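PDB 6UEH: Cow rumen GH26 endo-mannanase from Metagenome, which probably hydrolyses internal beta-1,4-mannosidic bonds of mannans such as galactomannan, as an endo-mannanase of glycoside hydrolase family 26. Local coordinates for residues Tyr284-Ile289 against Trp341-Asp346; Met291-Leu296 against Tyr352-Leu357. All blocks are in the same frame, centred on the assembly; numbering follows the deposited sequence.

Interaction 1: Tyr284-Ile289 against Trp341-Asp346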
ATOM      1  N   TYR A 284      -3.269 -30.670   3.451  1.00 18.53           N
ATOM      2  CA  TYR A 284      -2.246 -29.941   4.197  1.00 17.19           C
ATOM      3  C   TYR A 284      -2.720 -28.536   4.541  1.00 15.80           C
ATOM      4  O   TYR A 284      -2.598 -28.094   5.684  1.00 16.16           O
ATOM      5  CB  TYR A 284      -0.926 -29.847   3.427  1.00 16.50           C
ATOM      6  CG  TYR A 284       0.061 -28.961   4.155  1.00 16.87           C
ATOM      7  CD1 TYR A 284       0.714 -29.417   5.293  1.00 18.67           C
ATOM      8  CD2 TYR A 284       0.303 -27.659   3.735  1.00 15.99           C
ATOM      9  CE1 TYR A 284       1.597 -28.612   5.981  1.00 20.14           C
ATOM     10  CE2 TYR A 284       1.188 -26.842   4.419  1.00 16.36           C
ATOM     11  CZ  TYR A 284       1.831 -27.324   5.541  1.00 18.97           C
ATOM     12  OH  TYR A 284       2.710 -26.518   6.229  1.00 19.83           O
ATOM     13  N   TRP A 285      -3.243 -27.840   3.533  1.00 14.73           N
ATOM     14  CA  TRP A 285      -3.751 -26.480   3.682  1.00 16.45           C
ATOM     15  C   TRP A 285      -4.786 -26.421   4.805  1.00 15.62           C
ATOM     16  O   TRP A 285      -4.754 -25.521   5.644  1.00 16.31           O
ATOM     17  CB  TRP A 285      -4.333 -26.004   2.340  1.00 14.96           C
ATOM     18  CG  TRP A 285      -4.882 -24.594   2.273  1.00 15.11           C
ATOM     19  CD1 TRP A 285      -6.077 -24.217   1.730  1.00 16.19           C
ATOM     20  CD2 TRP A 285      -4.249 -23.383   2.719  1.00 16.59           C
ATOM     21  NE1 TRP A 285      -6.236 -22.857   1.822  1.00 17.98           N
ATOM     22  CE2 TRP A 285      -5.130 -22.321   2.426  1.00 17.81           C
ATOM     23  CE3 TRP A 285      -3.031 -23.096   3.345  1.00 16.40           C
ATOM     24  CZ2 TRP A 285      -4.833 -20.995   2.739  1.00 18.61           C
ATOM     25  CZ3 TRP A 285      -2.738 -21.778   3.654  1.00 18.47           C
ATOM     26  CH2 TRP A 285      -3.637 -20.744   3.352  1.00 19.21           C
ATOM     27  N   ASN A 286      -5.679 -27.406   4.838  1.00 18.62           N
ATOM     28  CA  ASN A 286      -6.691 -27.475   5.888  1.00 21.24           C
ATOM     29  C   ASN A 286      -6.097 -27.702   7.276  1.00 22.98           C
ATOM     30  O   ASN A 286      -6.581 -27.139   8.257  1.00 20.36           O
ATOM     31  CB  ASN A 286      -7.712 -28.569   5.573  1.00 18.67           C
ATOM     32  CG  ASN A 286      -8.709 -28.141   4.514  1.00 18.64           C
ATOM     33  OD1 ASN A 286      -8.971 -26.950   4.340  1.00 18.39           O
ATOM     34  ND2 ASN A 286      -9.271 -29.109   3.800  1.00 19.43           N
ATOM     35  N   GLU A 287      -5.055 -28.527   7.358  1.00 18.93           N
ATOM     36  CA  GLU A 287      -4.375 -28.759   8.631  1.00 21.84           C
ATOM     37  C   GLU A 287      -3.709 -27.484   9.134  1.00 17.90           C
ATOM     38  O   GLU A 287      -3.758 -27.178  10.324  1.00 17.63           O
ATOM     39  CB  GLU A 287      -3.330 -29.870   8.503  1.00 25.20           C
ATOM     40  CG  GLU A 287      -3.902 -31.268   8.383  1.00 29.95           C
ATOM     41  CD  GLU A 287      -2.834 -32.337   8.529  1.00 34.39           C
ATOM     42  OE1 GLU A 287      -1.739 -32.013   9.037  1.00 35.62           O
ATOM     43  OE2 GLU A 287      -3.086 -33.497   8.139  1.00 36.68           O
ATOM     44  N   ALA A 288      -3.088 -26.743   8.222  1.00 17.78           N
ATOM     45  CA  ALA A 288      -2.443 -25.483   8.575  1.00 16.95           C
ATOM     46  C   ALA A 288      -3.472 -24.452   9.036  1.00 16.75           C
ATOM     47  O   ALA A 288      -3.247 -23.722  10.001  1.00 16.38           O
ATOM     48  CB  ALA A 288      -1.642 -24.947   7.397  1.00 17.11           C
ATOM     49  N   ILE A 289      -4.603 -24.399   8.340  1.00 15.82           N
ATOM     50  CA  ILE A 289      -5.688 -23.500   8.720  1.00 15.34           C
ATOM     51  C   ILE A 289      -6.232 -23.869  10.101  1.00 16.21           C
ATOM     52  O   ILE A 289      -6.525 -22.992  10.916  1.00 16.38           O
ATOM     53  CB  ILE A 289      -6.826 -23.525   7.681  1.00 15.34           C
ATOM     54  CG1 ILE A 289      -6.354 -22.906   6.365  1.00 13.38           C
ATOM     55  CG2 ILE A 289      -8.049 -22.774   8.189  1.00 15.52           C
ATOM     56  CD1 ILE A 289      -7.357 -23.043   5.238  1.00 16.02           C
ATOM     57  N   TRP A 341      -7.827 -16.775  -1.086  1.00 17.11           N
ATOM     58  CA  TRP A 341      -8.202 -15.812  -0.053  1.00 16.06           C
ATOM     59  C   TRP A 341      -9.638 -16.029   0.410  1.00 16.30           C
ATOM     60  O   TRP A 341      -9.920 -16.056   1.611  1.00 16.21           O
ATOM     61  CB  TRP A 341      -8.035 -14.375  -0.559  1.00 15.86           C
ATOM     62  CG  TRP A 341      -8.474 -13.328   0.434  1.00 15.53           C
ATOM     63  CD1 TRP A 341      -9.750 -12.887   0.657  1.00 16.22           C
ATOM     64  CD2 TRP A 341      -7.635 -12.589   1.331  1.00 15.86           C
ATOM     65  NE1 TRP A 341      -9.754 -11.921   1.636  1.00 16.00           N
ATOM     66  CE2 TRP A 341      -8.469 -11.721   2.069  1.00 15.91           C
ATOM     67  CE3 TRP A 341      -6.259 -12.576   1.584  1.00 15.70           C
ATOM     68  CZ2 TRP A 341      -7.973 -10.851   3.039  1.00 16.21           C
ATOM     69  CZ3 TRP A 341      -5.768 -11.711   2.550  1.00 15.30           C
ATOM     70  CH2 TRP A 341      -6.623 -10.863   3.265  1.00 15.40           C
ATOM     71  N   LYS A 342     -10.546 -16.171  -0.550  1.00 17.31           N
ATOM     72  CA  LYS A 342     -11.950 -16.404  -0.237  1.00 18.16           C
ATOM     73  C   LYS A 342     -12.128 -17.717   0.517  1.00 17.08           C
ATOM     74  O   LYS A 342     -12.951 -17.809   1.426  1.00 17.22           O
ATOM     75  CB  LYS A 342     -12.795 -16.399  -1.514  1.00 19.45           C
ATOM     76  CG  LYS A 342     -12.874 -15.039  -2.193  1.00 20.87           C
ATOM     77  CD  LYS A 342     -13.784 -15.076  -3.410  1.00 23.42           C
ATOM     78  CE  LYS A 342     -13.886 -13.708  -4.063  1.00 25.22           C
ATOM     79  NZ  LYS A 342     -14.750 -13.736  -5.276  1.00 27.47           N
ATOM     80  N   TYR A 343     -11.345 -18.724   0.141  1.00 17.31           N
ATOM     81  CA  TYR A 343     -11.365 -20.019   0.818  1.00 17.84           C
ATOM     82  C   TYR A 343     -11.029 -19.858   2.295  1.00 17.00           C
ATOM     83  O   TYR A 343     -11.752 -20.349   3.161  1.00 17.66           O
ATOM     84  CB  TYR A 343     -10.380 -20.987   0.150  1.00 17.38           C
ATOM     85  CG  TYR A 343     -10.393 -22.396   0.709  1.00 17.41           C
ATOM     86  CD1 TYR A 343      -9.630 -22.735   1.821  1.00 16.84           C
ATOM     87  CD2 TYR A 343     -11.154 -23.393   0.112  1.00 18.41           C
ATOM     88  CE1 TYR A 343      -9.635 -24.024   2.327  1.00 18.03           C
ATOM     89  CE2 TYR A 343     -11.163 -24.683   0.610  1.00 19.17           C
ATOM     90  CZ  TYR A 343     -10.402 -24.993   1.719  1.00 19.43           C
ATOM     91  OH  TYR A 343     -10.412 -26.278   2.217  1.00 20.27           O
ATOM     92  N   LEU A 344      -9.929 -19.165   2.575  1.00 15.83           N
ATOM     93  CA  LEU A 344      -9.483 -18.944   3.947  1.00 15.68           C
ATOM     94  C   LEU A 344     -10.497 -18.116   4.731  1.00 16.44           C
ATOM     95  O   LEU A 344     -10.814 -18.431   5.879  1.00 17.08           O
ATOM     96  CB  LEU A 344      -8.118 -18.253   3.963  1.00 13.55           C
ATOM     97  CG  LEU A 344      -7.554 -17.902   5.343  1.00 13.50           C
ATOM     98  CD1 LEU A 344      -7.355 -19.157   6.190  1.00 14.49           C
ATOM     99  CD2 LEU A 344      -6.253 -17.126   5.213  1.00 13.74           C
ATOM    100  N   TYR A 345     -11.002 -17.062   4.098  1.00 15.44           N
ATOM    101  CA  TYR A 345     -11.996 -16.187   4.709  1.00 15.35           C
ATOM    102  C   TYR A 345     -13.240 -16.974   5.108  1.00 17.12           C
ATOM    103  O   TYR A 345     -13.733 -16.851   6.229  1.00 16.90           O
ATOM    104  CB  TYR A 345     -12.370 -15.057   3.745  1.00 16.06           C
ATOM    105  CG  TYR A 345     -13.276 -13.985   4.321  1.00 16.69           C
ATOM    106  CD1 TYR A 345     -14.640 -14.203   4.469  1.00 17.53           C
ATOM    107  CD2 TYR A 345     -12.769 -12.742   4.684  1.00 16.27           C
ATOM    108  CE1 TYR A 345     -15.472 -13.222   4.983  1.00 18.38           C
ATOM    109  CE2 TYR A 345     -13.594 -11.754   5.195  1.00 12.89           C
ATOM    110  CZ  TYR A 345     -14.945 -12.000   5.341  1.00 16.55           C
ATOM    111  OH  TYR A 345     -15.772 -11.023   5.849  1.00 16.32           O
ATOM    112  N   ASP A 346     -13.746 -17.777   4.177  1.00 18.68           N
ATOM    113  CA  ASP A 346     -14.937 -18.580   4.428  1.00 21.50           C
ATOM    114  C   ASP A 346     -14.684 -19.647   5.488  1.00 19.12           C
ATOM    115  O   ASP A 346     -15.536 -19.892   6.340  1.00 17.65           O
ATOM    116  CB  ASP A 346     -15.426 -19.235   3.135  1.00 25.33           C
ATOM    117  CG  ASP A 346     -15.984 -18.228   2.145  1.00 29.90           C
ATOM    118  OD1 ASP A 346     -16.219 -17.067   2.544  1.00 30.72           O
ATOM    119  OD2 ASP A 346     -16.199 -18.602   0.972  1.00 31.17           O
TER
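Both aromatic residues, Trp285 and Tyr343, hold CG trans to their own backbone N (chi1 -176° for Tyr343), which sends each side chain toward the opposite helix, so that indole and phenol run antiparallel alongside one another. The nearest approach is from the pyrrole part of the indole, Trp285 NE1 lying 3.4 Å from Tyr343 CD1. The rings meet obliquely, their planes 33° apart. At the far end of the phenol, Tyr343 OH donates a 2.7 Å hydrogen bond to Asn286 OD1, in the carbonyl plane and on a lone pair; Asn282, one turn earlier, also bonds this hydroxyl, so two amides fix the phenol tip. Ile289 CD1 does double duty, touching the edge of the phenol at Tyr343 CE1 (3.8 Å) and lying over one face of the Trp285 indole, toward its rim, while Ile289 CG1 packs on Leu344 CD1 at 3.9 Å. These long side chains span segment axes 11.7 Å apart, crossing at -45°. The contact joins helices 280-301 and 334-351, which precede the parallel strands 306-309 and 357-362 of the TIM barrel; Trp285 extends further to Trp239, just beyond strand 234-238, and to Trp328.

Interaction 2: Met291-Leu296 against Tyr352-Leu357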
ATOM      1  N   MET A 291      -4.632 -25.321  12.612  1.00 17.92           N
ATOM      2  CA  MET A 291      -3.688 -24.943  13.658  1.00 18.82           C
ATOM      3  C   MET A 291      -3.670 -23.432  13.859  1.00 18.66           C
ATOM      4  O   MET A 291      -3.519 -22.947  14.983  1.00 17.82           O
ATOM      5  CB  MET A 291      -2.287 -25.458  13.329  1.00 18.50           C
ATOM      6  CG  MET A 291      -2.213 -26.973  13.255  1.00 20.03           C
ATOM      7  SD  MET A 291      -0.528 -27.612  13.246  1.00 24.58           S
ATOM      8  CE  MET A 291      -0.850 -29.372  13.195  1.00 22.92           C
ATOM      9  N   LEU A 292      -3.834 -22.694  12.766  1.00 17.50           N
ATOM     10  CA  LEU A 292      -3.982 -21.246  12.839  1.00 16.93           C
ATOM     11  C   LEU A 292      -5.252 -20.860  13.590  1.00 17.52           C
ATOM     12  O   LEU A 292      -5.219 -20.025  14.497  1.00 18.05           O
ATOM     13  CB  LEU A 292      -4.007 -20.633  11.438  1.00 15.60           C
ATOM     14  CG  LEU A 292      -4.398 -19.153  11.387  1.00 15.45           C
ATOM     15  CD1 LEU A 292      -3.260 -18.271  11.897  1.00 14.54           C
ATOM     16  CD2 LEU A 292      -4.824 -18.750   9.980  1.00 15.13           C
ATOM     17  N   ALA A 293      -6.370 -21.473  13.206  1.00 16.98           N
ATOM     18  CA  ALA A 293      -7.669 -21.150  13.792  1.00 17.51           C
ATOM     19  C   ALA A 293      -7.680 -21.426  15.288  1.00 17.51           C
ATOM     20  O   ALA A 293      -8.338 -20.721  16.056  1.00 16.30           O
ATOM     21  CB  ALA A 293      -8.775 -21.933  13.103  1.00 18.82           C
ATOM     22  N   GLU A 294      -6.945 -22.457  15.691  1.00 16.98           N
ATOM     23  CA  GLU A 294      -6.836 -22.826  17.094  1.00 20.04           C
ATOM     24  C   GLU A 294      -6.278 -21.666  17.913  1.00 17.20           C
ATOM     25  O   GLU A 294      -6.749 -21.386  19.011  1.00 16.97           O
ATOM     26  CB  GLU A 294      -5.952 -24.067  17.251  1.00 24.37           C
ATOM     27  CG  GLU A 294      -5.783 -24.545  18.683  1.00 30.36           C
ATOM     28  CD  GLU A 294      -4.963 -25.821  18.782  1.00 35.70           C
ATOM     29  OE1 GLU A 294      -4.667 -26.252  19.916  1.00 38.89           O
ATOM     30  OE2 GLU A 294      -4.615 -26.395  17.727  1.00 37.40           O
ATOM     31  N   GLN A 295      -5.279 -20.987  17.364  1.00 15.84           N
ATOM     32  CA  GLN A 295      -4.676 -19.847  18.044  1.00 17.82           C
ATOM     33  C   GLN A 295      -5.574 -18.612  17.990  1.00 17.75           C
ATOM     34  O   GLN A 295      -5.691 -17.878  18.973  1.00 19.40           O
ATOM     35  CB  GLN A 295      -3.306 -19.538  17.439  1.00 16.96           C
ATOM     36  CG  GLN A 295      -2.320 -20.674  17.609  1.00 18.37           C
ATOM     37  CD  GLN A 295      -2.223 -21.137  19.052  1.00 19.15           C
ATOM     38  OE1 GLN A 295      -2.109 -20.324  19.969  1.00 18.81           O
ATOM     39  NE2 GLN A 295      -2.279 -22.449  19.260  1.00 20.23           N
ATOM     40  N   LEU A 296      -6.207 -18.389  16.843  1.00 15.34           N
ATOM     41  CA  LEU A 296      -7.100 -17.247  16.669  1.00 14.88           C
ATOM     42  C   LEU A 296      -8.325 -17.360  17.569  1.00 14.60           C
ATOM     43  O   LEU A 296      -8.876 -16.348  18.008  1.00 14.69           O
ATOM     44  CB  LEU A 296      -7.528 -17.121  15.206  1.00 14.14           C
ATOM     45  CG  LEU A 296      -6.381 -16.816  14.239  1.00 14.28           C
ATOM     46  CD1 LEU A 296      -6.888 -16.705  12.805  1.00 13.69           C
ATOM     47  CD2 LEU A 296      -5.660 -15.542  14.664  1.00 13.70           C
ATOM     48  N   TYR A 352     -14.966 -22.194  11.400  1.00 21.37           N
ATOM     49  CA  TYR A 352     -14.314 -22.014  12.695  1.00 20.41           C
ATOM     50  C   TYR A 352     -14.944 -20.896  13.523  1.00 20.65           C
ATOM     51  O   TYR A 352     -14.517 -20.640  14.649  1.00 20.95           O
ATOM     52  CB  TYR A 352     -12.821 -21.755  12.503  1.00 18.86           C
ATOM     53  CG  TYR A 352     -12.064 -22.986  12.061  1.00 19.25           C
ATOM     54  CD1 TYR A 352     -11.726 -23.979  12.972  1.00 20.34           C
ATOM     55  CD2 TYR A 352     -11.701 -23.166  10.732  1.00 18.93           C
ATOM     56  CE1 TYR A 352     -11.041 -25.115  12.574  1.00 21.34           C
ATOM     57  CE2 TYR A 352     -11.015 -24.299  10.325  1.00 20.17           C
ATOM     58  CZ  TYR A 352     -10.688 -25.268  11.249  1.00 21.14           C
ATOM     59  OH  TYR A 352     -10.003 -26.395  10.851  1.00 22.61           O
ATOM     60  N   ASP A 353     -15.956 -20.244  12.956  1.00 20.14           N
ATOM     61  CA  ASP A 353     -16.750 -19.235  13.659  1.00 22.16           C
ATOM     62  C   ASP A 353     -15.887 -18.123  14.262  1.00 18.68           C
ATOM     63  O   ASP A 353     -16.149 -17.646  15.367  1.00 18.55           O
ATOM     64  CB  ASP A 353     -17.595 -19.900  14.753  1.00 27.01           C
ATOM     65  CG  ASP A 353     -18.820 -19.083  15.126  1.00 32.36           C
ATOM     66  OD1 ASP A 353     -19.306 -18.309  14.273  1.00 34.15           O
ATOM     67  OD2 ASP A 353     -19.303 -19.222  16.270  1.00 34.77           O
ATOM     68  N   LEU A 354     -14.861 -17.714  13.525  1.00 16.86           N
ATOM     69  CA  LEU A 354     -13.984 -16.631  13.959  1.00 17.25           C
ATOM     70  C   LEU A 354     -14.438 -15.298  13.367  1.00 16.79           C
ATOM     71  O   LEU A 354     -14.585 -15.166  12.154  1.00 15.75           O
ATOM     72  CB  LEU A 354     -12.539 -16.932  13.564  1.00 16.66           C
ATOM     73  CG  LEU A 354     -11.894 -18.103  14.307  1.00 18.79           C
ATOM     74  CD1 LEU A 354     -10.632 -18.572  13.601  1.00 18.80           C
ATOM     75  CD2 LEU A 354     -11.582 -17.697  15.738  1.00 19.65           C
ATOM     76  N   HIS A 355     -14.660 -14.310  14.227  1.00 17.29           N
ATOM     77  CA  HIS A 355     -15.205 -13.033  13.778  1.00 16.51           C
ATOM     78  C   HIS A 355     -14.488 -11.844  14.408  1.00 16.53           C
ATOM     79  O   HIS A 355     -14.954 -10.708  14.315  1.00 15.94           O
ATOM     80  CB  HIS A 355     -16.702 -12.964  14.089  1.00 17.74           C
ATOM     81  CG  HIS A 355     -17.473 -14.147  13.592  1.00 19.53           C
ATOM     82  ND1 HIS A 355     -17.750 -14.347  12.258  1.00 19.26           N
ATOM     83  CD2 HIS A 355     -18.013 -15.201  14.251  1.00 20.28           C
ATOM     84  CE1 HIS A 355     -18.433 -15.469  12.115  1.00 20.16           C
ATOM     85  NE2 HIS A 355     -18.605 -16.007  13.310  1.00 20.08           N
ATOM     86  N   ASN A 356     -13.350 -12.113  15.039  1.00 15.24           N
ATOM     87  CA  ASN A 356     -12.581 -11.083  15.729  1.00 15.92           C
ATOM     88  C   ASN A 356     -11.478 -10.500  14.854  1.00 14.97           C
ATOM     89  O   ASN A 356     -10.564  -9.846  15.353  1.00 15.36           O
ATOM     90  CB  ASN A 356     -11.971 -11.652  17.010  1.00 16.29           C
ATOM     91  CG  ASN A 356     -11.043 -12.826  16.738  1.00 17.09           C
ATOM     92  OD1 ASN A 356     -11.275 -13.613  15.819  1.00 16.69           O
ATOM     93  ND2 ASN A 356      -9.986 -12.946  17.534  1.00 13.04           N
ATOM     94  N   LEU A 357     -11.570 -10.737  13.552  1.00 14.80           N
ATOM     95  CA  LEU A 357     -10.488 -10.397  12.637  1.00 15.29           C
ATOM     96  C   LEU A 357     -10.807  -9.196  11.759  1.00 17.15           C
ATOM     97  O   LEU A 357     -11.918  -9.060  11.246  1.00 19.20           O
ATOM     98  CB  LEU A 357     -10.156 -11.596  11.749  1.00 14.94           C
ATOM     99  CG  LEU A 357      -9.897 -12.921  12.466  1.00 14.90           C
ATOM    100  CD1 LEU A 357      -9.650 -14.035  11.456  1.00 13.95           C
ATOM    101  CD2 LEU A 357      -8.724 -12.787  13.433  1.00 14.11           C
TER
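Ala293 CB sits over one face of the Tyr352 ring, 3.7 Å from its centroid and 17° off the ring normal, a CH-pi contact in which the methyl is displaced toward the CG-CD1 side of the phenol. Tyr352 reaches this place with CG beside its backbone N and trans to its carbonyl carbon (chi1 -72°), so that the ring lies along the flank of the helix. The same methyl meets Leu354 CD1 at 3.9 Å. That branch of Leu354 also touches Leu296 CB, at 3.8 Å, and its sister CD2 lies 3.8 Å from Leu296 C, so the two methyls of Leu354 rest on the side chain and the backbone of Leu296. Farther along, Leu296 CD1 and Leu357 CD1 approach to 4.1 Å, their side chains crossing at about a right angle.

Around this apolar shell, Leu348 of helix 334-351 touches Ala293, Leu296, Leu354 and Leu357, and its backbone bonds that of Leu354. Asp353, with positive phi, turns the chain out of that helix; its OD1 accepts a 2.6 Å hydrogen bond from His355 NE2, in the imidazole plane but from above the carboxylate plane. His355 ND1 pairs in turn with Asp147, and Gln300 of helix 280-301 ties down both His355 N and Asp353 O. Asn356 ND2 is held by Val304 O.

No hydrogen bond joins 291-296 to 352-357. Their grip is therefore mostly one of methyl against ring and leucine against leucine, whereas the polar bonds around it set the course of the connection into barrel strand 357-362. With two carboxylates at its imidazole nitrogens, His355 would probably be biased toward the protonated form.

Interactions 1 and 2 follow one another along helix 280-301, their centres about 11 Å apart. Ile289 CG2 of the first packs on Tyr352 CE2 of the second at 4.0 Å, making the two a continuous seam: helix 334-351 meets its neighbour first helix to helix, then through the connection that follows it. The character changes on the way, from aromatic and hydrogen-bonded to mainly apolar across the segments. Leu348 bridges them, touching Ile289 as well as the leucines of 352-357. Both contacts lie in the family 26 catalytic barrel, whereas the calcium ion is bound by residues within the CBM6-like region.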